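Local coordinates for protein ATP:cob(I)alamin adenosyltransferase, putative (Burkholderia thailandensis, PDB 2ZHZ) that probably transfers the adenosyl group of ATP to the cobalt of reduced cobalamin, as a homotrimeric PduO-type adenosyltransferase, at residues B[48-53]-B[61-66]; B[101-106]-B[162-167]. All blocks are in the same frame, centred on the assembly; numbering follows the deposited sequence.

Interaction 1: residues B[48-53]-B[61-66]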
loop_
_atom_site.group_PDB
_atom_site.type_symbol
_atom_site.label_atom_id
_atom_site.label_comp_id
_atom_site.label_asym_id
_atom_site.label_seq_id
_atom_site.Cartn_x
_atom_site.Cartn_y
_atom_site.Cartn_z
ATOM N N VAL B 48 3.173 -3.084 -10.754
ATOM C CA VAL B 48 2.701 -4.447 -10.546
ATOM C C VAL B 48 1.583 -4.744 -11.540
ATOM O O VAL B 48 1.505 -5.843 -12.098
ATOM C CB VAL B 48 2.182 -4.641 -9.105
ATOM C CG1 VAL B 48 1.493 -5.992 -8.967
ATOM C CG2 VAL B 48 3.346 -4.545 -8.134
ATOM N N LEU B 49 0.716 -3.763 -11.756
ATOM C CA LEU B 49 -0.381 -3.912 -12.706
ATOM C C LEU B 49 0.180 -4.069 -14.126
ATOM O O LEU B 49 -0.327 -4.863 -14.920
ATOM C CB LEU B 49 -1.301 -2.690 -12.645
ATOM C CG LEU B 49 -2.406 -2.598 -13.705
ATOM C CD1 LEU B 49 -3.241 -3.879 -13.711
ATOM C CD2 LEU B 49 -3.272 -1.377 -13.421
ATOM N N LEU B 50 1.231 -3.315 -14.438
ATOM C CA LEU B 50 1.849 -3.392 -15.759
ATOM C C LEU B 50 2.499 -4.748 -16.023
ATOM O O LEU B 50 2.808 -5.080 -17.168
ATOM C CB LEU B 50 2.882 -2.271 -15.928
ATOM C CG LEU B 50 2.298 -0.896 -16.266
ATOM C CD1 LEU B 50 3.339 0.179 -16.057
ATOM C CD2 LEU B 50 1.812 -0.892 -17.717
ATOM N N ALA B 51 2.702 -5.533 -14.968
ATOM C CA ALA B 51 3.309 -6.853 -15.107
ATOM C C ALA B 51 2.264 -7.908 -15.490
ATOM O O ALA B 51 2.594 -9.075 -15.709
ATOM C CB ALA B 51 4.006 -7.248 -13.806
ATOM N N GLU B 52 1.007 -7.484 -15.569
ATOM C CA GLU B 52 -0.100 -8.364 -15.931
ATOM C C GLU B 52 -0.402 -8.201 -17.418
ATOM O O GLU B 52 0.058 -7.252 -18.049
ATOM C CB GLU B 52 -1.360 -7.981 -15.151
ATOM C CG GLU B 52 -1.296 -8.195 -13.649
ATOM C CD GLU B 52 -1.362 -9.659 -13.274
ATOM O OE1 GLU B 52 -2.304 -10.344 -13.728
ATOM O OE2 GLU B 52 -0.479 -10.122 -12.524
ATOM N N PRO B 53 -1.169 -9.141 -17.998
ATOM C CA PRO B 53 -1.517 -9.040 -19.418
ATOM C C PRO B 53 -2.478 -7.860 -19.522
ATOM O O PRO B 53 -3.386 -7.734 -18.698
ATOM C CB PRO B 53 -2.220 -10.367 -19.698
ATOM C CG PRO B 53 -1.567 -11.309 -18.727
ATOM C CD PRO B 53 -1.510 -10.474 -17.469
ATOM N N ALA B 61 -1.163 3.873 -21.750
ATOM C CA ALA B 61 -1.587 4.937 -20.850
ATOM C C ALA B 61 -0.933 4.794 -19.477
ATOM O O ALA B 61 -0.403 5.766 -18.934
ATOM C CB ALA B 61 -3.102 4.934 -20.714
ATOM N N LEU B 62 -0.966 3.584 -18.922
ATOM C CA LEU B 62 -0.365 3.328 -17.613
ATOM C C LEU B 62 1.149 3.549 -17.610
ATOM O O LEU B 62 1.711 4.030 -16.623
ATOM C CB LEU B 62 -0.688 1.904 -17.154
ATOM C CG LEU B 62 -2.158 1.631 -16.796
ATOM C CD1 LEU B 62 -2.348 0.150 -16.497
ATOM C CD2 LEU B 62 -2.560 2.471 -15.590
ATOM N N SER B 63 1.811 3.199 -18.708
ATOM C CA SER B 63 3.254 3.387 -18.796
ATOM C C SER B 63 3.569 4.878 -18.793
ATOM O O SER B 63 4.512 5.324 -18.136
ATOM C CB SER B 63 3.807 2.735 -20.067
ATOM O OG SER B 63 3.650 1.328 -20.020
ATOM N N ALA B 64 2.769 5.649 -19.523
ATOM C CA ALA B 64 2.956 7.090 -19.596
ATOM C C ALA B 64 2.710 7.714 -18.229
ATOM O O ALA B 64 3.373 8.678 -17.842
ATOM C CB ALA B 64 2.002 7.691 -20.616
ATOM N N ILE B 65 1.743 7.161 -17.505
ATOM C CA ILE B 65 1.407 7.667 -16.183
ATOM C C ILE B 65 2.569 7.494 -15.212
ATOM O O ILE B 65 2.786 8.346 -14.353
ATOM C CB ILE B 65 0.126 6.980 -15.649
ATOM C CG1 ILE B 65 -1.080 7.492 -16.447
ATOM C CG2 ILE B 65 -0.050 7.250 -14.149
ATOM C CD1 ILE B 65 -2.363 6.704 -16.238
ATOM N N GLN B 66 3.323 6.405 -15.346
ATOM C CA GLN B 66 4.469 6.187 -14.464
ATOM C C GLN B 66 5.470 7.327 -14.631
ATOM O O GLN B 66 6.107 7.763 -13.667
ATOM C CB GLN B 66 5.164 4.859 -14.776
ATOM C CG GLN B 66 4.398 3.625 -14.322
ATOM C CD GLN B 66 5.306 2.427 -14.122
ATOM O OE1 GLN B 66 5.912 1.922 -15.073
ATOM N NE2 GLN B 66 5.414 1.970 -12.873
#

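Interaction 2: residues B[101-106]-B[162-167]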
loop_
_atom_site.group_PDB
_atom_site.type_symbol
_atom_site.label_atom_id
_atom_site.label_comp_id
_atom_site.label_asym_id
_atom_site.label_seq_id
_atom_site.Cartn_x
_atom_site.Cartn_y
_atom_site.Cartn_z
ATOM N N GLY B 101 -16.432 6.743 -22.562
ATOM C CA GLY B 101 -17.306 6.762 -23.719
ATOM C C GLY B 101 -17.583 5.376 -24.278
ATOM O O GLY B 101 -18.626 5.144 -24.886
ATOM N N GLN B 102 -16.651 4.451 -24.066
ATOM C CA GLN B 102 -16.790 3.087 -24.571
ATOM C C GLN B 102 -17.421 2.118 -23.570
ATOM O O GLN B 102 -17.643 0.953 -23.886
ATOM C CB GLN B 102 -15.415 2.565 -25.008
ATOM C CG GLN B 102 -14.816 3.347 -26.170
ATOM C CD GLN B 102 -13.430 2.870 -26.570
ATOM O OE1 GLN B 102 -12.922 3.238 -27.631
ATOM N NE2 GLN B 102 -12.805 2.065 -25.718
ATOM N N LEU B 103 -17.720 2.605 -22.370
ATOM C CA LEU B 103 -18.317 1.775 -21.327
ATOM C C LEU B 103 -19.770 2.148 -21.056
ATOM O O LEU B 103 -20.159 3.308 -21.170
ATOM C CB LEU B 103 -17.526 1.928 -20.018
ATOM C CG LEU B 103 -16.089 1.409 -19.929
ATOM C CD1 LEU B 103 -15.409 2.002 -18.694
ATOM C CD2 LEU B 103 -16.091 -0.112 -19.860
ATOM N N PRO B 104 -20.602 1.160 -20.704
ATOM C CA PRO B 104 -22.001 1.485 -20.421
ATOM C C PRO B 104 -22.062 2.306 -19.136
ATOM O O PRO B 104 -21.190 2.181 -18.274
ATOM C CB PRO B 104 -22.652 0.109 -20.270
ATOM C CG PRO B 104 -21.531 -0.747 -19.771
ATOM C CD PRO B 104 -20.371 -0.292 -20.630
ATOM N N PRO B 105 -23.086 3.160 -18.991
ATOM C CA PRO B 105 -23.202 3.981 -17.783
ATOM C C PRO B 105 -23.172 3.169 -16.491
ATOM O O PRO B 105 -23.718 2.065 -16.417
ATOM C CB PRO B 105 -24.527 4.716 -17.989
ATOM C CG PRO B 105 -25.312 3.776 -18.868
ATOM C CD PRO B 105 -24.265 3.330 -19.856
ATOM N N LEU B 106 -22.519 3.722 -15.477
ATOM C CA LEU B 106 -22.403 3.061 -14.184
ATOM C C LEU B 106 -23.770 3.026 -13.510
ATOM O O LEU B 106 -24.321 4.066 -13.152
ATOM C CB LEU B 106 -21.399 3.811 -13.308
ATOM C CG LEU B 106 -20.989 3.149 -11.993
ATOM C CD1 LEU B 106 -20.336 1.802 -12.274
ATOM C CD2 LEU B 106 -20.033 4.068 -11.250
ATOM N N LEU B 162 -10.370 2.409 -15.668
ATOM C CA LEU B 162 -9.557 1.372 -16.281
ATOM C C LEU B 162 -9.854 0.011 -15.675
ATOM O O LEU B 162 -9.724 -1.012 -16.347
ATOM C CB LEU B 162 -8.068 1.703 -16.152
ATOM C CG LEU B 162 -7.572 2.888 -16.985
ATOM C CD1 LEU B 162 -6.076 3.044 -16.779
ATOM C CD2 LEU B 162 -7.878 2.663 -18.473
ATOM N N ALA B 163 -10.253 -0.014 -14.405
ATOM C CA ALA B 163 -10.593 -1.283 -13.768
ATOM C C ALA B 163 -11.804 -1.877 -14.500
ATOM O O ALA B 163 -11.851 -3.077 -14.768
ATOM C CB ALA B 163 -10.917 -1.070 -12.285
ATOM N N ARG B 164 -12.779 -1.032 -14.831
ATOM C CA ARG B 164 -13.968 -1.492 -15.550
ATOM C C ARG B 164 -13.562 -1.962 -16.943
ATOM O O ARG B 164 -14.055 -2.977 -17.436
ATOM C CB ARG B 164 -15.006 -0.370 -15.670
ATOM C CG ARG B 164 -15.583 0.117 -14.344
ATOM C CD ARG B 164 -16.721 1.102 -14.579
ATOM N NE ARG B 164 -17.829 0.466 -15.294
ATOM C CZ ARG B 164 -18.725 1.114 -16.035
ATOM N NH1 ARG B 164 -18.659 2.431 -16.172
ATOM N NH2 ARG B 164 -19.686 0.439 -16.652
ATOM N N VAL B 165 -12.660 -1.216 -17.575
ATOM C CA VAL B 165 -12.166 -1.567 -18.901
ATOM C C VAL B 165 -11.506 -2.939 -18.859
ATOM O O VAL B 165 -11.702 -3.759 -19.760
ATOM C CB VAL B 165 -11.127 -0.539 -19.405
ATOM C CG1 VAL B 165 -10.436 -1.061 -20.659
ATOM C CG2 VAL B 165 -11.809 0.787 -19.690
ATOM N N LEU B 166 -10.728 -3.190 -17.808
ATOM C CA LEU B 166 -10.034 -4.465 -17.661
ATOM C C LEU B 166 -10.957 -5.649 -17.388
ATOM O O LEU B 166 -10.663 -6.773 -17.801
ATOM C CB LEU B 166 -8.959 -4.364 -16.569
ATOM C CG LEU B 166 -7.763 -3.489 -16.972
ATOM C CD1 LEU B 166 -6.758 -3.391 -15.824
ATOM C CD2 LEU B 166 -7.095 -4.084 -18.208
ATOM N N ASN B 167 -12.061 -5.418 -16.686
ATOM C CA ASN B 167 -12.991 -6.511 -16.432
ATOM C C ASN B 167 -13.638 -6.917 -17.757
ATOM O O ASN B 167 -13.841 -8.104 -18.024
ATOM C CB ASN B 167 -14.063 -6.104 -15.416
ATOM C CG ASN B 167 -13.649 -6.408 -13.981
ATOM O OD1 ASN B 167 -13.038 -7.444 -13.714
ATOM N ND2 ASN B 167 -13.998 -5.520 -13.053
#

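Interaction 1: residues B[48-53]-B[61-66]
L50 and L49 both pack on L62, and these pairs make the apolar part of the contact. L50 reaches from the last turn of helix 31-50 toward helix 56-77, and its two methyls do different work. CD2 lies 3.8 Å from L62 CB; the two chains lie alongside, pointing opposite ways. L49, one residue earlier, meets the far end of the same leucine. Its CD2 stands 3.6 Å from L62 CD1, and here the two chains meet roughly perpendicular. Chi1 of L49 (172°) turns its branch away from the backbone N and brings CD2 to the tip of L62, while L50 covers its base. The backbones stay apart, with 7.3 Å between L50 CA and L62 CA.

These are consecutive helices of the PduO-type five-helix bundle, joined by a short connection, the chain running back on itself. L49 also packs on L120 and A121 of helix 116-141.

The remaining contacts pair methyls with polar side chains. L50 CD1 approaches Q66 OE1 to 3.3 Å, a close van der Waals contact. The extended Q66 comes from the opposite direction, and its NE2 is held by N43 O and by P112 O of the second subunit. S63 OG sits 3.7 Å from L50 CD2 and hydrogen-bonds to R59 O, one turn earlier in its own helix. R59 NH1 in turn donates to L50 O.

Interaction 2: residues B[101-106]-B[162-167]
P104 O takes two N-H groups from the guanidinium of R164. The stronger bond, from NH2 to P104 O, is 2.8 Å long with an angle of 163° at the hydrogen. The second, from NH1 to P104 O, is weak at 3.3 Å. This forked grip fastens the loop after helix 86-101 to helix 147-169 of the five-helix bundle of PduO-type adenosyltransferases, at the surface of the subunit. The oxygen lies close to the guanidinium plane, at its edge. NH2 stands 24° off the plane of the P104 carbonyl. NE of R164 is turned to another partner, D174, in a salt bridge. Two bonded sides should thus help to fix the rotation of the group. A bend at chi3 (62°) brings the head round to the loop.

Leucines lie over opposite faces of the guanidinium. L106 CD1 is over one, 4.1 Å from R164 CZ and off the centre of the group. L103 is over the other, with its CB 4.0 Å from R164 NH1. The aliphatic base of the arginine is used too: L103 CD1 rests 3.9 Å from R164 CB. The same methyl reaches V165 CG2, also at 3.9 Å.

How the interactions relate
From the N terminus, helix 31-50 ends in the first segment of interaction 1. The chain turns and enters helix 56-77, and the contact closes this short helix-to-helix connection. Helix 86-101 follows and runs out into the loop of interaction 2. That contact closes only after strand 110-111, helix 116-141 and most of helix 147-169, so it spans a far longer loop. The two are in series and neither nests in the other. Their centres are about 17 Å apart, yet they touch inside the bundle: L62 CD2 lies 3.8 Å from L162 CD1, and L49 also packs on L166. Helix 147-169 thus touches both: interaction 1 in the buried interior, and the surface loop 101-106.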